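Local coordinates for uncharacterized protein ScGH5_18 (Streptomyces cattleya, PDB 7LR8) that probably hydrolyses the Manβ1-4GlcNAc linkage of the N-glycan core, as a family 5 glycoside hydrolase, at residues N24-H29 against S101-L106; R54-W59 against G95-L100. The protein carries 1 engineered substitution. All blocks are in the same frame, centred on the assembly; numbering follows the deposited sequence.

Contact 1: N24-H29 against S101-L106; sequences NGWFHH and SSFDFL. With BMA (beta-D-mannopyranose), chain D; NAG (2-acetamido-2-deoxy-beta-D-glucopyranose), chain C; SO4 (sulfate ion), chain J.
Trp26 meets Ser101, Phe103 and Phe105 with the far rim of its indole, so the contact is mainly aromatic packing with one polar corner. Among the apolar pairs, Trp26 CZ3 lies 3.9 Å from Phe105 CZ, with Phe105 at the indole edge, and Trp26 CH2 lies 4.2 Å from Phe103 CD2. His28 brings its imidazole edge to the rim of Phe105, the planes 72° apart and His28 CE1 3.8 Å from Phe105 CE1. Trp26 reaches this far because its CG stands anti to the backbone N (chi1 -169°), while Phe27 CD2 covers one indole face. At the polar corner a water accepts from Trp26 NE1 (2.8 Å) and also bonds Ser101 OG, tying the indole to the glycan pocket. There the backbone N of Ser101 donates a nearly straight bond to O3 of the mannose (2.7 Å, 162°). Next along, Ser102 OG donates to Ser101 O in the carbonyl plane, on a lone pair, and also hydrogen-bonds His114 of the second subunit. Phe316 packs edge-to-face with both Trp26 and Phe103, and that same His114 stacks on Phe103. The contact joins the loop between strand 15-19 and helix 35-46 to the turn, strand 103-104 and exit of the 99-100/103-104 hairpin.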
ATOM      1  N   ASN B  24      17.204  12.181  -2.628  1.00 19.46           N
ATOM      2  CA  ASN B  24      16.801  12.234  -1.224  1.00 27.34           C
ATOM      3  C   ASN B  24      15.385  11.686  -1.100  1.00 26.85           C
ATOM      4  O   ASN B  24      14.411  12.369  -1.434  1.00 25.31           O
ATOM      5  CB  ASN B  24      16.894  13.661  -0.700  1.00 33.16           C
ATOM      6  CG  ASN B  24      16.967  13.723   0.807  1.00 46.72           C
ATOM      7  OD1 ASN B  24      16.543  12.798   1.504  1.00 46.28           O
ATOM      8  ND2 ASN B  24      17.532  14.809   1.324  1.00 51.69           N
ATOM      9  N   GLY B  25      15.259  10.456  -0.598  1.00 22.29           N
ATOM     10  CA  GLY B  25      13.952   9.863  -0.387  1.00 22.54           C
ATOM     11  C   GLY B  25      13.467   8.936  -1.481  1.00 24.65           C
ATOM     12  O   GLY B  25      12.447   8.256  -1.277  1.00 22.78           O
ATOM     13  N   TRP B  26      14.140   8.896  -2.631  1.00 20.19           N
ATOM     14  CA  TRP B  26      13.677   8.065  -3.754  1.00 17.69           C
ATOM     15  C   TRP B  26      12.246   8.507  -4.080  1.00 20.23           C
ATOM     16  O   TRP B  26      11.872   9.665  -3.857  1.00 17.55           O
ATOM     17  CB  TRP B  26      13.840   6.583  -3.397  1.00 17.78           C
ATOM     18  CG  TRP B  26      13.647   5.598  -4.531  1.00 18.13           C
ATOM     19  CD1 TRP B  26      14.434   5.458  -5.642  1.00 21.86           C
ATOM     20  CD2 TRP B  26      12.639   4.580  -4.625  1.00 17.85           C
ATOM     21  NE1 TRP B  26      13.965   4.442  -6.435  1.00 17.79           N
ATOM     22  CE2 TRP B  26      12.858   3.888  -5.837  1.00 19.47           C
ATOM     23  CE3 TRP B  26      11.552   4.210  -3.817  1.00 18.36           C
ATOM     24  CZ2 TRP B  26      12.045   2.835  -6.254  1.00 17.19           C
ATOM     25  CZ3 TRP B  26      10.735   3.159  -4.233  1.00 22.69           C
ATOM     26  CH2 TRP B  26      10.986   2.486  -5.444  1.00 21.44           C
ATOM     27  N   PHE B  27      11.417   7.614  -4.608  1.00 18.21           N
ATOM     28  CA  PHE B  27      10.052   8.031  -4.920  1.00 18.08           C
ATOM     29  C   PHE B  27       9.208   8.292  -3.685  1.00 21.79           C
ATOM     30  O   PHE B  27       8.107   8.845  -3.818  1.00 18.21           O
ATOM     31  CB  PHE B  27       9.395   6.989  -5.808  1.00 17.52           C
ATOM     32  CG  PHE B  27      10.120   6.787  -7.100  1.00 17.88           C
ATOM     33  CD1 PHE B  27      10.289   7.846  -7.985  1.00 17.63           C
ATOM     34  CD2 PHE B  27      10.639   5.552  -7.426  1.00 18.68           C
ATOM     35  CE1 PHE B  27      10.975   7.666  -9.176  1.00 20.44           C
ATOM     36  CE2 PHE B  27      11.320   5.362  -8.620  1.00 21.89           C
ATOM     37  CZ  PHE B  27      11.480   6.428  -9.497  1.00 19.52           C
ATOM     38  N   HIS B  28       9.696   7.932  -2.498  1.00 19.03           N
ATOM     39  CA  HIS B  28       9.023   8.349  -1.278  1.00 20.54           C
ATOM     40  C   HIS B  28       9.193   9.838  -1.003  1.00 19.49           C
ATOM     41  O   HIS B  28       8.667  10.326   0.007  1.00 21.14           O
ATOM     42  CB  HIS B  28       9.525   7.538  -0.082  1.00 22.38           C
ATOM     43  CG  HIS B  28       9.530   6.055  -0.307  1.00 21.09           C
ATOM     44  ND1 HIS B  28       8.386   5.339  -0.590  1.00 21.41           N
ATOM     45  CD2 HIS B  28      10.540   5.149  -0.265  1.00 22.74           C
ATOM     46  CE1 HIS B  28       8.690   4.061  -0.729  1.00 20.41           C
ATOM     47  NE2 HIS B  28       9.991   3.917  -0.535  1.00 24.83           N
ATOM     48  N   HIS B  29       9.890  10.582  -1.875  1.00 18.61           N
ATOM     49  CA  HIS B  29      10.059  12.007  -1.623  1.00 19.66           C
ATOM     50  C   HIS B  29       8.730  12.765  -1.660  1.00 18.75           C
ATOM     51  O   HIS B  29       8.648  13.867  -1.109  1.00 19.29           O
ATOM     52  CB  HIS B  29      11.053  12.617  -2.618  1.00 19.63           C
ATOM     53  CG  HIS B  29      10.479  12.890  -3.972  1.00 19.97           C
ATOM     54  ND1 HIS B  29      10.654  14.096  -4.614  1.00 25.85           N
ATOM     55  CD2 HIS B  29       9.754  12.116  -4.814  1.00 18.64           C
ATOM     56  CE1 HIS B  29      10.046  14.059  -5.787  1.00 23.73           C
ATOM     57  NE2 HIS B  29       9.497  12.868  -5.935  1.00 19.27           N
ATOM     58  N   SER B 101      10.666  -0.696  -9.502  1.00 18.26           N
ATOM     59  CA  SER B 101      11.935  -1.236  -8.998  1.00 18.19           C
ATOM     60  C   SER B 101      11.732  -2.368  -7.989  1.00 20.74           C
ATOM     61  O   SER B 101      12.395  -2.420  -6.951  1.00 23.43           O
ATOM     62  CB  SER B 101      12.787  -0.123  -8.382  1.00 20.44           C
ATOM     63  OG  SER B 101      12.885   0.992  -9.251  1.00 24.00           O
ATOM     64  N   SER B 102      10.814  -3.288  -8.319  1.00 19.60           N
ATOM     65  CA  SER B 102      10.466  -4.543  -7.632  1.00 20.30           C
ATOM     66  C   SER B 102       9.342  -4.375  -6.617  1.00 18.97           C
ATOM     67  O   SER B 102       8.826  -5.380  -6.128  1.00 22.71           O
ATOM     68  CB  SER B 102      11.659  -5.227  -6.936  1.00 26.33           C
ATOM     69  OG  SER B 102      11.940  -4.611  -5.685  1.00 22.17           O
ATOM     70  N   PHE B 103       8.949  -3.147  -6.291  1.00 17.32           N
ATOM     71  CA  PHE B 103       7.857  -2.865  -5.361  1.00 17.63           C
ATOM     72  C   PHE B 103       6.561  -2.520  -6.091  1.00 16.33           C
ATOM     73  O   PHE B 103       6.555  -1.721  -7.038  1.00 16.86           O
ATOM     74  CB  PHE B 103       8.220  -1.699  -4.437  1.00 17.07           C
ATOM     75  CG  PHE B 103       9.429  -1.953  -3.595  1.00 19.34           C
ATOM     76  CD1 PHE B 103       9.325  -2.668  -2.410  1.00 23.87           C
ATOM     77  CD2 PHE B 103      10.691  -1.490  -4.002  1.00 20.29           C
ATOM     78  CE1 PHE B 103      10.455  -2.914  -1.635  1.00 27.13           C
ATOM     79  CE2 PHE B 103      11.807  -1.719  -3.227  1.00 21.25           C
ATOM     80  CZ  PHE B 103      11.689  -2.441  -2.041  1.00 26.73           C
ATOM     81  N   ASP B 104       5.455  -3.081  -5.602  1.00 16.45           N
ATOM     82  CA  ASP B 104       4.112  -2.716  -6.045  1.00 16.38           C
ATOM     83  C   ASP B 104       3.510  -1.736  -5.048  1.00 16.86           C
ATOM     84  O   ASP B 104       3.372  -2.059  -3.858  1.00 19.60           O
ATOM     85  CB  ASP B 104       3.209  -3.946  -6.151  1.00 18.34           C
ATOM     86  CG  ASP B 104       3.557  -4.848  -7.319  1.00 19.90           C
ATOM     87  OD1 ASP B 104       4.193  -4.385  -8.302  1.00 20.11           O
ATOM     88  OD2 ASP B 104       3.161  -6.032  -7.251  1.00 20.44           O
ATOM     89  N   PHE B 105       3.090  -0.567  -5.545  1.00 16.45           N
ATOM     90  CA  PHE B 105       2.434   0.465  -4.739  1.00 15.75           C
ATOM     91  C   PHE B 105       0.955   0.471  -5.115  1.00 14.13           C
ATOM     92  O   PHE B 105       0.553   1.119  -6.087  1.00 16.08           O
ATOM     93  CB  PHE B 105       3.099   1.823  -4.963  1.00 14.14           C
ATOM     94  CG  PHE B 105       4.528   1.856  -4.486  1.00 14.75           C
ATOM     95  CD1 PHE B 105       4.821   2.040  -3.145  1.00 18.74           C
ATOM     96  CD2 PHE B 105       5.566   1.631  -5.373  1.00 15.83           C
ATOM     97  CE1 PHE B 105       6.141   2.029  -2.681  1.00 20.86           C
ATOM     98  CE2 PHE B 105       6.886   1.625  -4.927  1.00 18.95           C
ATOM     99  CZ  PHE B 105       7.169   1.825  -3.579  1.00 20.66           C
ATOM    100  N   LEU B 106       0.149  -0.261  -4.344  1.00 13.06           N
ATOM    101  CA  LEU B 106      -1.269  -0.407  -4.662  1.00 16.13           C
ATOM    102  C   LEU B 106      -2.124   0.290  -3.622  1.00 18.87           C
ATOM    103  O   LEU B 106      -1.895   0.106  -2.420  1.00 17.06           O
ATOM    104  CB  LEU B 106      -1.642  -1.891  -4.739  1.00 19.79           C
ATOM    105  CG  LEU B 106      -0.982  -2.691  -5.870  1.00 18.93           C
ATOM    106  CD1 LEU B 106      -1.055  -4.195  -5.585  1.00 21.85           C
ATOM    107  CD2 LEU B 106      -1.614  -2.353  -7.222  1.00 23.02           C
TER
HETATM  108  C1  BMA D   2      12.067  -1.503 -14.917  1.00 29.52           C
HETATM  109  C2  BMA D   2      11.734  -0.109 -14.296  1.00 34.24           C
HETATM  110  C3  BMA D   2      11.916  -0.188 -12.794  1.00 23.19           C
HETATM  111  C4  BMA D   2      13.294  -0.899 -12.440  1.00 19.39           C
HETATM  112  C5  BMA D   2      14.165  -1.109 -13.710  1.00 24.61           C
HETATM  113  C6  BMA D   2      15.443  -1.874 -13.445  1.00 17.73           C
HETATM  114  O2  BMA D   2      10.403   0.293 -14.584  1.00 26.54           O
HETATM  115  O3  BMA D   2      10.769  -0.818 -12.170  1.00 29.37           O
HETATM  116  O4  BMA D   2      13.981  -0.087 -11.528  1.00 21.43           O
HETATM  117  O5  BMA D   2      13.437  -1.895 -14.672  1.00 27.47           O
HETATM  118  O6  BMA D   2      15.066  -3.181 -12.946  1.00 27.13           O
HETATM  119  C1  NAG C   1      11.097  -6.682 -14.169  1.00 38.13           C
HETATM  120  C2  NAG C   1      11.170  -5.923 -12.844  1.00 40.71           C
HETATM  121  C3  NAG C   1      10.801  -4.447 -13.050  1.00 30.03           C
HETATM  122  C4  NAG C   1      11.609  -3.827 -14.188  1.00 30.50           C
HETATM  123  C5  NAG C   1      11.436  -4.700 -15.433  1.00 34.14           C
HETATM  124  C6  NAG C   1      12.205  -4.246 -16.648  1.00 31.73           C
HETATM  125  C7  NAG C   1      10.668  -6.873 -10.625  1.00 40.71           C
HETATM  126  C8  NAG C   1       9.616  -7.520  -9.767  1.00 26.05           C
HETATM  127  N2  NAG C   1      10.290  -6.542 -11.865  1.00 45.91           N
HETATM  128  O1  NAG C   1      11.560  -7.976 -13.971  1.00 33.50           O
HETATM  129  O3  NAG C   1      11.007  -3.722 -11.845  1.00 21.49           O
HETATM  130  O4  NAG C   1      11.134  -2.498 -14.399  1.00 26.35           O
HETATM  131  O5  NAG C   1      11.896  -6.026 -15.141  1.00 37.81           O
HETATM  132  O6  NAG C   1      11.855  -5.023 -17.786  1.00 32.44           O
HETATM  133  O7  NAG C   1      11.805  -6.653 -10.209  1.00 37.21           O
HETATM  134  S   SO4 J 605      19.898  17.554  -0.342  1.00 91.42           S
HETATM  135  O1  SO4 J 605      19.117  17.941   0.831  1.00 92.29           O
HETATM  136  O2  SO4 J 605      19.864  18.638  -1.319  1.00 92.00           O
HETATM  137  O3  SO4 J 605      21.280  17.295   0.053  1.00 91.02           O
HETATM  138  O4  SO4 J 605      19.328  16.342  -0.927  1.00 91.40           O
HETATM  139  O   HOH W   1      14.756   2.993  -8.723  1.00 17.88           O

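Contact 2: R54-W59 against G95-L100; sequences RVFPLW and GLQGHL. With NAG (2-acetamido-2-deoxy-beta-D-glucopyranose), chain C; BMA (beta-D-mannopyranose), chain D.
Phe56, Leu58 and Leu100 form the apolar centre where loops following strands 52-55 and 90-94, neighbours in the parallel sheet of this (β/α)8 barrel, pack together. Leu100 divides its two methyls: CD2 makes a CH-pi contact over one face of the Phe56 ring, offset toward the rim and 4.3 Å from its centroid, while CD1 touches Leu58 CD2 at 3.6 Å. Farther out, Leu96 CD2 makes a second CH-pi contact over one face of the Trp59 indole, 3.7 Å from the centroid of its five-membered ring; the indole NE1 bonds to Gln63. Gln97 forms the polar edge. Its chain bends at chi2 (73°), which brings the amide to the Phe56 rim with the two planes 83° apart. Gln97 NE2 donates to Pro57 O (2.9 Å) in the carbonyl plane and also to Asp94 O, while OE1 accepts from the backbone N of Asn152, a residue of the glycan pocket. A leucine in place of Gln97 would probably leave Pro57 O, Asp94 O and Asn152 N without these partners. Just beyond, a cis peptide joins Gln97 to Gly98, and Trp59 N, at the first turn of helix 59-62, donates to Gln97 O at 2.8 Å, tilted 32° from the carbonyl plane.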
ATOM      1  N   ARG B  54      11.639  11.743 -17.273  1.00 16.60           N
ATOM      2  CA  ARG B  54      10.435  10.956 -17.037  1.00 16.88           C
ATOM      3  C   ARG B  54      10.276  10.844 -15.531  1.00 16.83           C
ATOM      4  O   ARG B  54      11.235  10.476 -14.846  1.00 17.41           O
ATOM      5  CB  ARG B  54      10.570   9.574 -17.689  1.00 16.37           C
ATOM      6  CG  ARG B  54       9.554   8.520 -17.248  1.00 20.87           C
ATOM      7  CD  ARG B  54       9.403   7.475 -18.362  1.00 18.82           C
ATOM      8  NE  ARG B  54       8.512   6.368 -18.005  1.00 17.18           N
ATOM      9  CZ  ARG B  54       8.909   5.129 -17.699  1.00 18.03           C
ATOM     10  NH1 ARG B  54      10.202   4.800 -17.711  1.00 19.04           N
ATOM     11  NH2 ARG B  54       8.006   4.203 -17.419  1.00 18.04           N
ATOM     12  N   VAL B  55       9.099  11.227 -15.008  1.00 19.13           N
ATOM     13  CA  VAL B  55       8.913  11.371 -13.568  1.00 17.85           C
ATOM     14  C   VAL B  55       7.726  10.539 -13.077  1.00 16.45           C
ATOM     15  O   VAL B  55       6.787  10.233 -13.817  1.00 18.33           O
ATOM     16  CB  VAL B  55       8.739  12.846 -13.144  1.00 23.77           C
ATOM     17  CG1 VAL B  55       9.892  13.693 -13.684  1.00 20.21           C
ATOM     18  CG2 VAL B  55       7.417  13.398 -13.615  1.00 20.22           C
ATOM     19  N   PHE B  56       7.771  10.203 -11.792  1.00 15.69           N
ATOM     20  CA  PHE B  56       6.910   9.162 -11.229  1.00 16.54           C
ATOM     21  C   PHE B  56       6.182   9.580  -9.960  1.00 16.78           C
ATOM     22  O   PHE B  56       6.758   9.515  -8.857  1.00 17.07           O
ATOM     23  CB  PHE B  56       7.731   7.909 -10.956  1.00 13.22           C
ATOM     24  CG  PHE B  56       8.412   7.371 -12.171  1.00 16.53           C
ATOM     25  CD1 PHE B  56       7.724   6.547 -13.054  1.00 17.33           C
ATOM     26  CD2 PHE B  56       9.743   7.678 -12.428  1.00 15.85           C
ATOM     27  CE1 PHE B  56       8.356   6.042 -14.176  1.00 16.37           C
ATOM     28  CE2 PHE B  56      10.368   7.179 -13.565  1.00 19.07           C
ATOM     29  CZ  PHE B  56       9.659   6.358 -14.434  1.00 16.81           C
ATOM     30  N   PRO B  57       4.905   9.945 -10.072  1.00 15.58           N
ATOM     31  CA  PRO B  57       4.025   9.945  -8.899  1.00 14.87           C
ATOM     32  C   PRO B  57       3.956   8.554  -8.294  1.00 14.89           C
ATOM     33  O   PRO B  57       4.139   7.547  -8.985  1.00 17.62           O
ATOM     34  CB  PRO B  57       2.658  10.347  -9.470  1.00 15.45           C
ATOM     35  CG  PRO B  57       2.921  10.977 -10.780  1.00 19.69           C
ATOM     36  CD  PRO B  57       4.250  10.445 -11.291  1.00 15.35           C
ATOM     37  N   LEU B  58       3.680   8.501  -6.993  1.00 16.99           N
ATOM     38  CA  LEU B  58       3.285   7.261  -6.328  1.00 15.35           C
ATOM     39  C   LEU B  58       1.762   7.287  -6.226  1.00 14.73           C
ATOM     40  O   LEU B  58       1.197   8.122  -5.514  1.00 18.46           O
ATOM     41  CB  LEU B  58       3.921   7.131  -4.950  1.00 17.38           C
ATOM     42  CG  LEU B  58       5.399   6.740  -4.915  1.00 19.46           C
ATOM     43  CD1 LEU B  58       5.857   6.520  -3.480  1.00 21.82           C
ATOM     44  CD2 LEU B  58       5.651   5.497  -5.755  1.00 25.80           C
ATOM     45  N   TRP B  59       1.106   6.389  -6.966  1.00 16.05           N
ATOM     46  CA  TRP B  59      -0.356   6.404  -7.074  1.00 18.96           C
ATOM     47  C   TRP B  59      -1.066   6.383  -5.723  1.00 20.67           C
ATOM     48  O   TRP B  59      -1.928   7.252  -5.499  1.00 17.39           O
ATOM     49  CB  TRP B  59      -0.776   5.242  -7.983  1.00 19.27           C
ATOM     50  CG  TRP B  59      -2.272   5.118  -8.232  1.00 17.24           C
ATOM     51  CD1 TRP B  59      -3.207   6.132  -8.237  1.00 17.04           C
ATOM     52  CD2 TRP B  59      -2.985   3.916  -8.552  1.00 15.39           C
ATOM     53  NE1 TRP B  59      -4.458   5.615  -8.517  1.00 18.37           N
ATOM     54  CE2 TRP B  59      -4.350   4.259  -8.698  1.00 14.27           C
ATOM     55  CE3 TRP B  59      -2.609   2.575  -8.692  1.00 17.69           C
ATOM     56  CZ2 TRP B  59      -5.326   3.317  -9.013  1.00 16.62           C
ATOM     57  CZ3 TRP B  59      -3.580   1.640  -9.011  1.00 15.73           C
ATOM     58  CH2 TRP B  59      -4.926   2.013  -9.154  1.00 15.70           C
ATOM     59  N   GLY B  95       1.624   7.843 -14.870  1.00 15.97           N
ATOM     60  CA  GLY B  95       0.571   7.945 -13.878  1.00 15.64           C
ATOM     61  C   GLY B  95       0.477   6.823 -12.860  1.00 16.02           C
ATOM     62  O   GLY B  95       0.630   7.049 -11.655  1.00 18.72           O
ATOM     63  N   LEU B  96       0.217   5.600 -13.321  1.00 16.05           N
ATOM     64  CA  LEU B  96      -0.187   4.511 -12.425  1.00 14.24           C
ATOM     65  C   LEU B  96       1.015   3.676 -11.974  1.00 18.73           C
ATOM     66  O   LEU B  96       1.307   2.611 -12.523  1.00 19.07           O
ATOM     67  CB  LEU B  96      -1.229   3.646 -13.122  1.00 16.78           C
ATOM     68  CG  LEU B  96      -2.553   4.382 -13.397  1.00 15.94           C
ATOM     69  CD1 LEU B  96      -3.445   3.544 -14.292  1.00 18.16           C
ATOM     70  CD2 LEU B  96      -3.265   4.687 -12.086  1.00 18.09           C
ATOM     71  N   GLN B  97       1.707   4.161 -10.926  1.00 18.60           N
ATOM     72  CA  GLN B  97       2.702   3.376 -10.181  1.00 16.75           C
ATOM     73  C   GLN B  97       2.095   3.078  -8.815  1.00 14.58           C
ATOM     74  O   GLN B  97       2.133   3.923  -7.918  1.00 17.70           O
ATOM     75  CB  GLN B  97       4.033   4.110 -10.016  1.00 20.00           C
ATOM     76  CG  GLN B  97       4.840   4.248 -11.291  1.00 19.47           C
ATOM     77  CD  GLN B  97       4.210   5.283 -12.206  1.00 20.13           C
ATOM     78  OE1 GLN B  97       3.825   4.977 -13.328  1.00 19.59           O
ATOM     79  NE2 GLN B  97       4.069   6.506 -11.706  1.00 17.88           N
ATOM     80  N   GLY B  98       1.603   1.858  -8.636  1.00 16.04           N
ATOM     81  CA  GLY B  98       1.861   0.786  -9.576  1.00 17.72           C
ATOM     82  C   GLY B  98       3.213   0.186  -9.254  1.00 21.41           C
ATOM     83  O   GLY B  98       3.642   0.180  -8.096  1.00 19.71           O
ATOM     84  N   HIS B  99       3.930  -0.275 -10.268  1.00 18.28           N
ATOM     85  CA  HIS B  99       5.196  -0.967 -10.055  1.00 20.45           C
ATOM     86  C   HIS B  99       6.395  -0.035 -10.205  1.00 19.94           C
ATOM     87  O   HIS B  99       6.493   0.704 -11.188  1.00 19.08           O
ATOM     88  CB  HIS B  99       5.355  -2.130 -11.025  1.00 19.06           C
ATOM     89  CG  HIS B  99       6.547  -2.973 -10.709  1.00 17.91           C
ATOM     90  ND1 HIS B  99       6.521  -3.925  -9.716  1.00 18.34           N
ATOM     91  CD2 HIS B  99       7.818  -2.954 -11.184  1.00 20.82           C
ATOM     92  CE1 HIS B  99       7.711  -4.495  -9.627  1.00 19.52           C
ATOM     93  NE2 HIS B  99       8.517  -3.920 -10.504  1.00 21.45           N
ATOM     94  N   LEU B 100       7.320  -0.108  -9.253  1.00 19.09           N
ATOM     95  CA  LEU B 100       8.601   0.584  -9.369  1.00 17.52           C
ATOM     96  C   LEU B 100       9.692  -0.240  -8.704  1.00 20.62           C
ATOM     97  O   LEU B 100       9.655  -0.438  -7.484  1.00 19.09           O
ATOM     98  CB  LEU B 100       8.534   1.978  -8.732  1.00 18.85           C
ATOM     99  CG  LEU B 100       7.807   3.088  -9.500  1.00 18.32           C
ATOM    100  CD1 LEU B 100       7.581   4.299  -8.597  1.00 19.40           C
ATOM    101  CD2 LEU B 100       8.594   3.477 -10.750  1.00 19.27           C
TER
HETATM  102  C1  NAG C   1      11.097  -6.682 -14.169  1.00 38.13           C
HETATM  103  C2  NAG C   1      11.170  -5.923 -12.844  1.00 40.71           C
HETATM  104  C3  NAG C   1      10.801  -4.447 -13.050  1.00 30.03           C
HETATM  105  C4  NAG C   1      11.609  -3.827 -14.188  1.00 30.50           C
HETATM  106  C5  NAG C   1      11.436  -4.700 -15.433  1.00 34.14           C
HETATM  107  C6  NAG C   1      12.205  -4.246 -16.648  1.00 31.73           C
HETATM  108  C7  NAG C   1      10.668  -6.873 -10.625  1.00 40.71           C
HETATM  109  C8  NAG C   1       9.616  -7.520  -9.767  1.00 26.05           C
HETATM  110  N2  NAG C   1      10.290  -6.542 -11.865  1.00 45.91           N
HETATM  111  O1  NAG C   1      11.560  -7.976 -13.971  1.00 33.50           O
HETATM  112  O3  NAG C   1      11.007  -3.722 -11.845  1.00 21.49           O
HETATM  113  O4  NAG C   1      11.134  -2.498 -14.399  1.00 26.35           O
HETATM  114  O5  NAG C   1      11.896  -6.026 -15.141  1.00 37.81           O
HETATM  115  O6  NAG C   1      11.855  -5.023 -17.786  1.00 32.44           O
HETATM  116  O7  NAG C   1      11.805  -6.653 -10.209  1.00 37.21           O
HETATM  117  C1  BMA D   2      12.067  -1.503 -14.917  1.00 29.52           C
HETATM  118  C2  BMA D   2      11.734  -0.109 -14.296  1.00 34.24           C
HETATM  119  C3  BMA D   2      11.916  -0.188 -12.794  1.00 23.19           C
HETATM  120  C4  BMA D   2      13.294  -0.899 -12.440  1.00 19.39           C
HETATM  121  C5  BMA D   2      14.165  -1.109 -13.710  1.00 24.61           C
HETATM  122  C6  BMA D   2      15.443  -1.874 -13.445  1.00 17.73           C
HETATM  123  O2  BMA D   2      10.403   0.293 -14.584  1.00 26.54           O
HETATM  124  O3  BMA D   2      10.769  -0.818 -12.170  1.00 29.37           O
HETATM  125  O4  BMA D   2      13.981  -0.087 -11.528  1.00 21.43           O
HETATM  126  O5  BMA D   2      13.437  -1.895 -14.672  1.00 27.47           O
HETATM  127  O6  BMA D   2      15.066  -3.181 -12.946  1.00 27.13           O

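How the contacts relate
Both segments of contact 2 fall in the chain between the two segments of contact 1, and the contacts lie about 8 Å apart, centre to centre. The hairpin of strands 99-100 and 103-104 joins them: Phe105 N is 2.7 Å from Gly98 O, a probable backbone hydrogen bond. Beside it Asp104 OD1 is hydrogen-bonded to His99 ND1 (2.8 Å), which probably fixes the rotation of the imidazole whose NE2 bonds O3 of the GlcNAc at 2.8 Å. The apolar parts also merge, with Phe27 CE1 3.5 Å from Phe56 CD2. Segments 95-100 and 101-106 run on along the disaccharide, His99 meeting GlcNAc and Ser101 mannose, while 24-29 and 54-59 pack behind them. Engineered Ala153 lies about 8 Å from Gln97, side chain to side chain.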